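Local coordinates for protein peptidase S15/CocE/NonD (Thaumarchaeota archaeon SCGC AB-539-E09, PDB 4PF1) that acts as an aminopeptidase, a serine peptidase of the S15 family that probably trims residues from the amino-terminal end of peptides, at residues Asp31-Glu36 and Ile53-Gln58; Asn59-Leu64 and Ala97-Val102. All coordinates share one frame; numbering follows the deposited sequence.

Interaction 1: Asp31-Glu36 and Ile53-Gln58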
ATOM      1  N   ASP A  31      12.912  29.123  16.446  1.00 16.09           N
ATOM      2  CA  ASP A  31      13.289  28.833  17.833  1.00 15.72           C
ATOM      3  C   ASP A  31      14.810  28.552  17.945  1.00 18.68           C
ATOM      4  O   ASP A  31      15.275  28.058  18.975  1.00 18.41           O
ATOM      5  CB  ASP A  31      12.450  27.669  18.404  1.00 17.23           C
ATOM      6  CG  ASP A  31      12.717  26.290  17.820  1.00 24.76           C
ATOM      7  OD1 ASP A  31      13.523  26.189  16.872  1.00 25.21           O
ATOM      8  OD2 ASP A  31      12.123  25.316  18.314  1.00 31.04           O
ATOM      9  N   TYR A  32      15.573  28.875  16.878  1.00 14.50           N
ATOM     10  CA  TYR A  32      17.018  28.660  16.810  1.00 14.00           C
ATOM     11  C   TYR A  32      17.680  29.694  15.895  1.00 18.43           C
ATOM     12  O   TYR A  32      17.025  30.232  15.002  1.00 17.70           O
ATOM     13  CB  TYR A  32      17.333  27.226  16.310  1.00 14.10           C
ATOM     14  CG  TYR A  32      17.000  26.992  14.847  1.00 15.22           C
ATOM     15  CD1 TYR A  32      15.700  26.692  14.445  1.00 16.69           C
ATOM     16  CD2 TYR A  32      17.988  27.054  13.866  1.00 15.49           C
ATOM     17  CE1 TYR A  32      15.386  26.491  13.102  1.00 16.76           C
ATOM     18  CE2 TYR A  32      17.686  26.850  12.520  1.00 15.86           C
ATOM     19  CZ  TYR A  32      16.384  26.560  12.142  1.00 22.43           C
ATOM     20  OH  TYR A  32      16.084  26.344  10.817  1.00 21.30           O
ATOM     21  N   THR A  33      18.993  29.924  16.084  1.00 15.52           N
ATOM     22  CA  THR A  33      19.778  30.819  15.234  1.00 16.09           C
ATOM     23  C   THR A  33      20.770  29.972  14.428  1.00 21.90           C
ATOM     24  O   THR A  33      21.373  29.041  14.967  1.00 21.58           O
ATOM     25  CB  THR A  33      20.458  31.908  16.077  1.00 23.74           C
ATOM     26  OG1 THR A  33      19.448  32.669  16.739  1.00 25.54           O
ATOM     27  CG2 THR A  33      21.328  32.845  15.245  1.00 22.66           C
ATOM     28  N   ARG A  34      20.910  30.280  13.133  1.00 19.87           N
ATOM     29  CA  ARG A  34      21.800  29.555  12.235  1.00 19.77           C
ATOM     30  C   ARG A  34      23.028  30.410  11.908  1.00 24.86           C
ATOM     31  O   ARG A  34      22.907  31.431  11.226  1.00 25.73           O
ATOM     32  CB  ARG A  34      21.042  29.150  10.957  1.00 18.74           C
ATOM     33  CG  ARG A  34      21.815  28.226  10.017  1.00 22.16           C
ATOM     34  CD  ARG A  34      21.014  27.922   8.761  1.00 24.24           C
ATOM     35  NE  ARG A  34      19.882  27.034   9.036  1.00 24.94           N
ATOM     36  CZ  ARG A  34      19.931  25.709   8.941  1.00 32.37           C
ATOM     37  NH1 ARG A  34      21.049  25.104   8.556  1.00 17.19           N
ATOM     38  NH2 ARG A  34      18.860  24.978   9.222  1.00 13.91           N
ATOM     39  N   ARG A  35      24.204  30.004  12.423  1.00 21.53           N
ATOM     40  CA  ARG A  35      25.472  30.696  12.180  1.00 21.54           C
ATOM     41  C   ARG A  35      26.317  29.916  11.179  1.00 25.55           C
ATOM     42  O   ARG A  35      26.652  28.756  11.424  1.00 24.32           O
ATOM     43  CB  ARG A  35      26.248  30.902  13.490  1.00 21.22           C
ATOM     44  CG  ARG A  35      26.013  32.256  14.135  1.00 29.02           C
ATOM     45  CD  ARG A  35      26.947  32.490  15.310  1.00 34.69           C
ATOM     46  NE  ARG A  35      28.312  32.806  14.879  1.00 39.64           N
ATOM     47  CZ  ARG A  35      29.254  33.295  15.681  1.00 53.63           C
ATOM     48  NH1 ARG A  35      28.988  33.538  16.959  1.00 39.51           N
ATOM     49  NH2 ARG A  35      30.465  33.552  15.209  1.00 42.96           N
ATOM     50  N   GLU A  36      26.642  30.546  10.040  1.00 23.39           N
ATOM     51  CA  GLU A  36      27.452  29.927   8.989  1.00 23.21           C
ATOM     52  C   GLU A  36      28.843  30.546   9.012  1.00 26.62           C
ATOM     53  O   GLU A  36      28.989  31.756   8.801  1.00 27.15           O
ATOM     54  CB  GLU A  36      26.781  30.083   7.615  1.00 24.79           C
ATOM     55  CG  GLU A  36      25.420  29.403   7.541  1.00 37.21           C
ATOM     56  CD  GLU A  36      24.700  29.514   6.211  1.00 59.92           C
ATOM     57  OE1 GLU A  36      24.551  30.651   5.703  1.00 54.04           O
ATOM     58  OE2 GLU A  36      24.228  28.470   5.710  1.00 55.51           O
ATOM     59  N   ILE A  53      22.236  27.298  17.193  1.00 16.92           N
ATOM     60  CA  ILE A  53      22.118  27.679  18.596  1.00 17.44           C
ATOM     61  C   ILE A  53      20.642  27.841  18.964  1.00 22.17           C
ATOM     62  O   ILE A  53      19.957  28.671  18.366  1.00 22.25           O
ATOM     63  CB  ILE A  53      22.929  28.973  18.918  1.00 20.92           C
ATOM     64  CG1 ILE A  53      24.323  28.964  18.244  1.00 21.14           C
ATOM     65  CG2 ILE A  53      23.035  29.181  20.440  1.00 21.85           C
ATOM     66  CD1 ILE A  53      24.893  30.339  17.935  1.00 29.54           C
ATOM     67  N   PRO A  54      20.130  27.072  19.953  1.00 18.94           N
ATOM     68  CA  PRO A  54      18.727  27.259  20.366  1.00 19.05           C
ATOM     69  C   PRO A  54      18.528  28.654  20.959  1.00 23.06           C
ATOM     70  O   PRO A  54      19.403  29.139  21.671  1.00 22.61           O
ATOM     71  CB  PRO A  54      18.509  26.152  21.414  1.00 20.60           C
ATOM     72  CG  PRO A  54      19.663  25.213  21.251  1.00 24.70           C
ATOM     73  CD  PRO A  54      20.799  26.041  20.768  1.00 20.40           C
ATOM     74  N   LYS A  55      17.418  29.324  20.621  1.00 20.37           N
ATOM     75  CA  LYS A  55      17.174  30.688  21.104  1.00 21.00           C
ATOM     76  C   LYS A  55      16.937  30.728  22.623  1.00 26.98           C
ATOM     77  O   LYS A  55      16.205  29.896  23.162  1.00 26.53           O
ATOM     78  CB  LYS A  55      16.000  31.338  20.358  1.00 22.63           C
ATOM     79  CG  LYS A  55      16.387  31.881  18.988  1.00 29.14           C
ATOM     80  CD  LYS A  55      15.501  33.046  18.575  1.00 34.98           C
ATOM     81  CE  LYS A  55      15.966  33.688  17.290  1.00 43.46           C
ATOM     82  NZ  LYS A  55      15.378  33.033  16.094  1.00 47.12           N
ATOM     83  N   GLY A  56      17.597  31.679  23.286  1.00 25.56           N
ATOM     84  CA  GLY A  56      17.481  31.909  24.725  1.00 26.28           C
ATOM     85  C   GLY A  56      18.394  31.073  25.607  1.00 30.79           C
ATOM     86  O   GLY A  56      18.488  31.328  26.811  1.00 31.33           O
ATOM     87  N   VAL A  57      19.074  30.073  25.024  1.00 26.56           N
ATOM     88  CA  VAL A  57      19.940  29.169  25.779  1.00 26.14           C
ATOM     89  C   VAL A  57      21.293  29.832  26.126  1.00 30.02           C
ATOM     90  O   VAL A  57      21.750  30.744  25.432  1.00 29.89           O
ATOM     91  CB  VAL A  57      20.123  27.810  25.043  1.00 29.47           C
ATOM     92  CG1 VAL A  57      21.218  27.882  23.981  1.00 29.08           C
ATOM     93  CG2 VAL A  57      20.390  26.677  26.031  1.00 29.24           C
ATOM     94  N   GLN A  58      21.903  29.371  27.226  1.00 26.43           N
ATOM     95  CA  GLN A  58      23.208  29.814  27.715  1.00 26.17           C
ATOM     96  C   GLN A  58      23.871  28.677  28.497  1.00 29.06           C
ATOM     97  O   GLN A  58      23.172  27.808  29.029  1.00 28.32           O
ATOM     98  CB  GLN A  58      23.098  31.101  28.568  1.00 28.01           C
ATOM     99  CG  GLN A  58      22.129  31.027  29.747  1.00 40.14           C
ATOM    100  CD  GLN A  58      22.035  32.357  30.456  1.00 56.28           C
ATOM    101  OE1 GLN A  58      22.823  32.671  31.354  1.00 51.03           O
ATOM    102  NE2 GLN A  58      21.075  33.178  30.056  1.00 47.60           N
TER
HETATM  103  O   HOH W   1      20.422  31.940  19.437  1.00 33.01           O

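Interaction 2: Asn59-Leu64 and Ala97-Val102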
ATOM      1  N   ASN A  59      25.222  28.659  28.520  1.00 25.35           N
ATOM      2  CA  ASN A  59      26.042  27.651  29.210  1.00 25.01           C
ATOM      3  C   ASN A  59      25.620  26.202  28.829  1.00 26.10           C
ATOM      4  O   ASN A  59      25.501  25.337  29.703  1.00 25.73           O
ATOM      5  CB  ASN A  59      25.987  27.868  30.738  1.00 27.36           C
ATOM      6  CG  ASN A  59      27.200  27.367  31.482  1.00 50.01           C
ATOM      7  OD1 ASN A  59      28.349  27.657  31.124  1.00 46.48           O
ATOM      8  ND2 ASN A  59      26.967  26.656  32.572  1.00 40.71           N
ATOM      9  N   THR A  60      25.389  25.957  27.523  1.00 20.58           N
ATOM     10  CA  THR A  60      24.973  24.641  27.008  1.00 19.32           C
ATOM     11  C   THR A  60      26.140  23.985  26.215  1.00 22.04           C
ATOM     12  O   THR A  60      26.918  24.700  25.582  1.00 21.92           O
ATOM     13  CB  THR A  60      23.660  24.777  26.172  1.00 24.68           C
ATOM     14  OG1 THR A  60      23.081  23.495  25.946  1.00 24.50           O
ATOM     15  CG2 THR A  60      23.859  25.496  24.846  1.00 20.03           C
ATOM     16  N   PRO A  61      26.295  22.640  26.229  1.00 17.67           N
ATOM     17  CA  PRO A  61      27.413  22.035  25.478  1.00 16.53           C
ATOM     18  C   PRO A  61      27.214  22.043  23.957  1.00 19.22           C
ATOM     19  O   PRO A  61      26.134  22.387  23.463  1.00 17.90           O
ATOM     20  CB  PRO A  61      27.469  20.609  26.018  1.00 18.33           C
ATOM     21  CG  PRO A  61      26.095  20.319  26.465  1.00 23.07           C
ATOM     22  CD  PRO A  61      25.519  21.615  26.961  1.00 19.12           C
ATOM     23  N   ILE A  62      28.271  21.646  23.219  1.00 15.90           N
ATOM     24  CA  ILE A  62      28.266  21.556  21.757  1.00 15.50           C
ATOM     25  C   ILE A  62      28.333  20.084  21.328  1.00 20.04           C
ATOM     26  O   ILE A  62      29.104  19.308  21.894  1.00 19.92           O
ATOM     27  CB  ILE A  62      29.442  22.384  21.148  1.00 18.59           C
ATOM     28  CG1 ILE A  62      29.247  23.905  21.382  1.00 18.92           C
ATOM     29  CG2 ILE A  62      29.663  22.069  19.645  1.00 18.45           C
ATOM     30  CD1 ILE A  62      30.548  24.735  21.287  1.00 23.47           C
ATOM     31  N   VAL A  63      27.540  19.712  20.316  1.00 17.01           N
ATOM     32  CA  VAL A  63      27.578  18.370  19.742  1.00 16.67           C
ATOM     33  C   VAL A  63      28.003  18.525  18.254  1.00 20.40           C
ATOM     34  O   VAL A  63      27.285  19.136  17.460  1.00 20.37           O
ATOM     35  CB  VAL A  63      26.265  17.558  19.978  1.00 20.15           C
ATOM     36  CG1 VAL A  63      25.040  18.239  19.374  1.00 19.59           C
ATOM     37  CG2 VAL A  63      26.402  16.121  19.492  1.00 19.76           C
ATOM     38  N   LEU A  64      29.238  18.092  17.938  1.00 16.25           N
ATOM     39  CA  LEU A  64      29.872  18.275  16.631  1.00 15.51           C
ATOM     40  C   LEU A  64      29.816  17.024  15.748  1.00 18.44           C
ATOM     41  O   LEU A  64      30.102  15.919  16.204  1.00 17.29           O
ATOM     42  CB  LEU A  64      31.353  18.713  16.833  1.00 15.67           C
ATOM     43  CG  LEU A  64      32.269  18.795  15.584  1.00 19.87           C
ATOM     44  CD1 LEU A  64      31.835  19.908  14.636  1.00 19.73           C
ATOM     45  CD2 LEU A  64      33.714  18.988  15.983  1.00 22.32           C
ATOM     46  N   ALA A  97      17.437  18.589  24.499  1.00 17.43           N
ATOM     47  CA  ALA A  97      18.238  19.022  25.652  1.00 17.80           C
ATOM     48  C   ALA A  97      18.781  20.451  25.446  1.00 22.22           C
ATOM     49  O   ALA A  97      19.400  21.015  26.351  1.00 22.08           O
ATOM     50  CB  ALA A  97      19.389  18.051  25.879  1.00 18.51           C
ATOM     51  N   ARG A  98      18.536  21.027  24.244  1.00 18.87           N
ATOM     52  CA  ARG A  98      18.926  22.382  23.831  1.00 18.64           C
ATOM     53  C   ARG A  98      20.462  22.557  23.767  1.00 21.05           C
ATOM     54  O   ARG A  98      20.997  23.601  24.152  1.00 20.58           O
ATOM     55  CB  ARG A  98      18.257  23.461  24.708  1.00 19.78           C
ATOM     56  CG  ARG A  98      16.729  23.388  24.668  1.00 29.76           C
ATOM     57  CD  ARG A  98      16.073  24.379  25.606  1.00 38.84           C
ATOM     58  NE  ARG A  98      16.126  25.743  25.081  1.00 48.84           N
ATOM     59  CZ  ARG A  98      16.587  26.788  25.763  1.00 61.43           C
ATOM     60  NH1 ARG A  98      16.600  27.993  25.210  1.00 44.32           N
ATOM     61  NH2 ARG A  98      17.029  26.636  27.005  1.00 51.30           N
ATOM     62  N   TYR A  99      21.155  21.541  23.214  1.00 16.68           N
ATOM     63  CA  TYR A  99      22.597  21.586  22.939  1.00 15.95           C
ATOM     64  C   TYR A  99      22.829  22.475  21.733  1.00 19.21           C
ATOM     65  O   TYR A  99      21.908  22.670  20.932  1.00 18.94           O
ATOM     66  CB  TYR A  99      23.121  20.168  22.588  1.00 16.81           C
ATOM     67  CG  TYR A  99      23.485  19.248  23.737  1.00 17.86           C
ATOM     68  CD1 TYR A  99      22.788  19.290  24.942  1.00 19.87           C
ATOM     69  CD2 TYR A  99      24.444  18.253  23.577  1.00 18.01           C
ATOM     70  CE1 TYR A  99      23.088  18.414  25.983  1.00 19.98           C
ATOM     71  CE2 TYR A  99      24.741  17.361  24.604  1.00 18.95           C
ATOM     72  CZ  TYR A  99      24.062  17.447  25.808  1.00 25.71           C
ATOM     73  OH  TYR A  99      24.377  16.593  26.835  1.00 28.26           O
ATOM     74  N   ILE A 100      24.065  22.940  21.537  1.00 14.76           N
ATOM     75  CA  ILE A 100      24.417  23.628  20.304  1.00 13.87           C
ATOM     76  C   ILE A 100      24.800  22.519  19.316  1.00 17.58           C
ATOM     77  O   ILE A 100      25.623  21.663  19.651  1.00 16.46           O
ATOM     78  CB  ILE A 100      25.537  24.691  20.520  1.00 16.76           C
ATOM     79  CG1 ILE A 100      24.975  25.939  21.239  1.00 17.01           C
ATOM     80  CG2 ILE A 100      26.198  25.078  19.188  1.00 16.83           C
ATOM     81  CD1 ILE A 100      25.990  26.698  22.107  1.00 21.28           C
ATOM     82  N   ILE A 101      24.127  22.464  18.159  1.00 14.81           N
ATOM     83  CA  ILE A 101      24.387  21.419  17.167  1.00 14.38           C
ATOM     84  C   ILE A 101      25.216  22.009  16.025  1.00 18.21           C
ATOM     85  O   ILE A 101      24.811  22.996  15.404  1.00 18.07           O
ATOM     86  CB  ILE A 101      23.074  20.750  16.678  1.00 16.99           C
ATOM     87  CG1 ILE A 101      22.283  20.165  17.879  1.00 17.08           C
ATOM     88  CG2 ILE A 101      23.372  19.660  15.627  1.00 17.02           C
ATOM     89  CD1 ILE A 101      20.812  20.200  17.741  1.00 22.98           C
ATOM     90  N   VAL A 102      26.402  21.421  15.782  1.00 14.28           N
ATOM     91  CA  VAL A 102      27.337  21.917  14.774  1.00 13.99           C
ATOM     92  C   VAL A 102      27.644  20.839  13.726  1.00 17.10           C
ATOM     93  O   VAL A 102      28.051  19.728  14.075  1.00 15.99           O
ATOM     94  CB  VAL A 102      28.647  22.454  15.428  1.00 17.99           C
ATOM     95  CG1 VAL A 102      29.638  22.923  14.374  1.00 17.87           C
ATOM     96  CG2 VAL A 102      28.357  23.575  16.422  1.00 18.04           C
TER

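Interaction 1: Asp31-Glu36 and Ile53-Gln58
Tyr32 touches the other strand through the base of its side chain, CB lying 3.6 Å from Ile53 O, while Asp31 OD1, which is held by Leu83 N, lies at the edge of its ring, in the ring plane. Placing CG between the backbone N and the carbonyl carbon (chi1 70°) swings that ring toward helix 83-86, where it packs on Leu83 and Val86 and its hydroxyl bonds to Ser80 O. A second flat group, the guanidinium of Arg34, meets the Tyr32 hydroxyl at its own edge through a long, weak bond from NH2.

The backbones form an antiparallel ladder. Thr33 and Ile53 make the hydrogen-bonded pair, Thr33 N to Ile53 O at 2.8 Å and Ile53 N to Thr33 O at 3.0 Å, and Tyr32 and Pro54 the non-hydrogen-bonded one. Lys55 N extends the pairing to Asp31 O with a nearly straight bond of 3.0 Å, although it approaches from 44° above the carbonyl plane.

On the face that carries Thr33 and Ile53, a water bridges Thr33 OG1 and, weakly, Ile53 O. The Lys55 chain crosses Thr33 at about a right angle, its CE 3.7 Å from Thr33 OG1, then bends at its last torsion and brings NZ to Phe30 O and, weakly, to Tyr32 O. Farther along, the Ile53 CD1 methyl meets Arg35 CD at 4.0 Å.

From Pro54 to Val57 the chain makes a type II beta turn, with Gly56 taking the positive phi. The pairing belongs to a beta hairpin whose strand 32-40 edges the central sheet of the alpha/beta hydrolase fold.

Interaction 2: Asn59-Leu64 and Ala97-Val102
Strand 60-64 runs parallel to strand 100-102, their axes 4.8 Å apart at closest and inclined by 20°, so that Ile62, Val63 and Leu64 stand beside Ile100, Ile101 and Val102 while Ile100 N, Val63 N and Val102 N donate to Pro61 O, Ile100 O and Val63 O. Just ahead of this ladder, Tyr99 and Pro61 form a CH-pi contact: Pro61 CG sits over the ring centre, 3.5 Å from the centroid. Val63 CB comes to the edge of the same ring, near its plane, and the hydroxyl reaches Asp361 on helix 347-365. Replacing Tyr99 by an alanine would probably leave Pro61 CG without the ring face it rests on, open a gap beside Val63 and deprive Asp361 of a hydrogen-bond mate.

The two strands are successive in the chain and joined through short helices, a beta-alpha-beta crossover of the kind on which the alpha/beta hydrolase sheet is built. Its last helix ends in a Schellman motif, Arg98 taking the positive phi. The Arg98 carbonyl oxygen then accepts a 2.8 Å bond from Thr60 OG1, which lies anti to the backbone N (chi1 -166°) and approaches from above the carbonyl plane.

Thr60 CG2, also close to the Arg98 carbonyl oxygen, touches Ile100 CD1 at 3.7 Å. On the face that carries Ile100, Ile62 CG1 lies against CB and CG2 of Ile100, its CG2 meets Val102 CG2 at 3.8 Å, and Leu64 CD1 reaches Val102 CG1 at 3.7 Å. On the opposite face of the sheet, Val63 and Ile101 lie side by side, pointing the same way, with Val63 CG1 3.7 Å from Ile101 CG1.

The two contacts follow one another along the chain: interaction 1 pairs the outer ends of the hairpin of strands 32-40 and 46-54, and interaction 2 opens directly after it, with strand 60-67 pairing to strand 100-105. Their centres lie about 10 Å apart in one mixed sheet, where strand 100-105 is inserted between 46-54 and 60-67. The order therefore passes from an antiparallel edge to parallel strands. The segments also touch directly, Arg98 NH1 lying 2.8 Å from Lys55 O in a weak hydrogen bond, and Pro54 CG resting near Tyr99 O. Together they illustrate how one flank of an alpha/beta hydrolase sheet is assembled beside the remaining parallel strands of the peptidase domain.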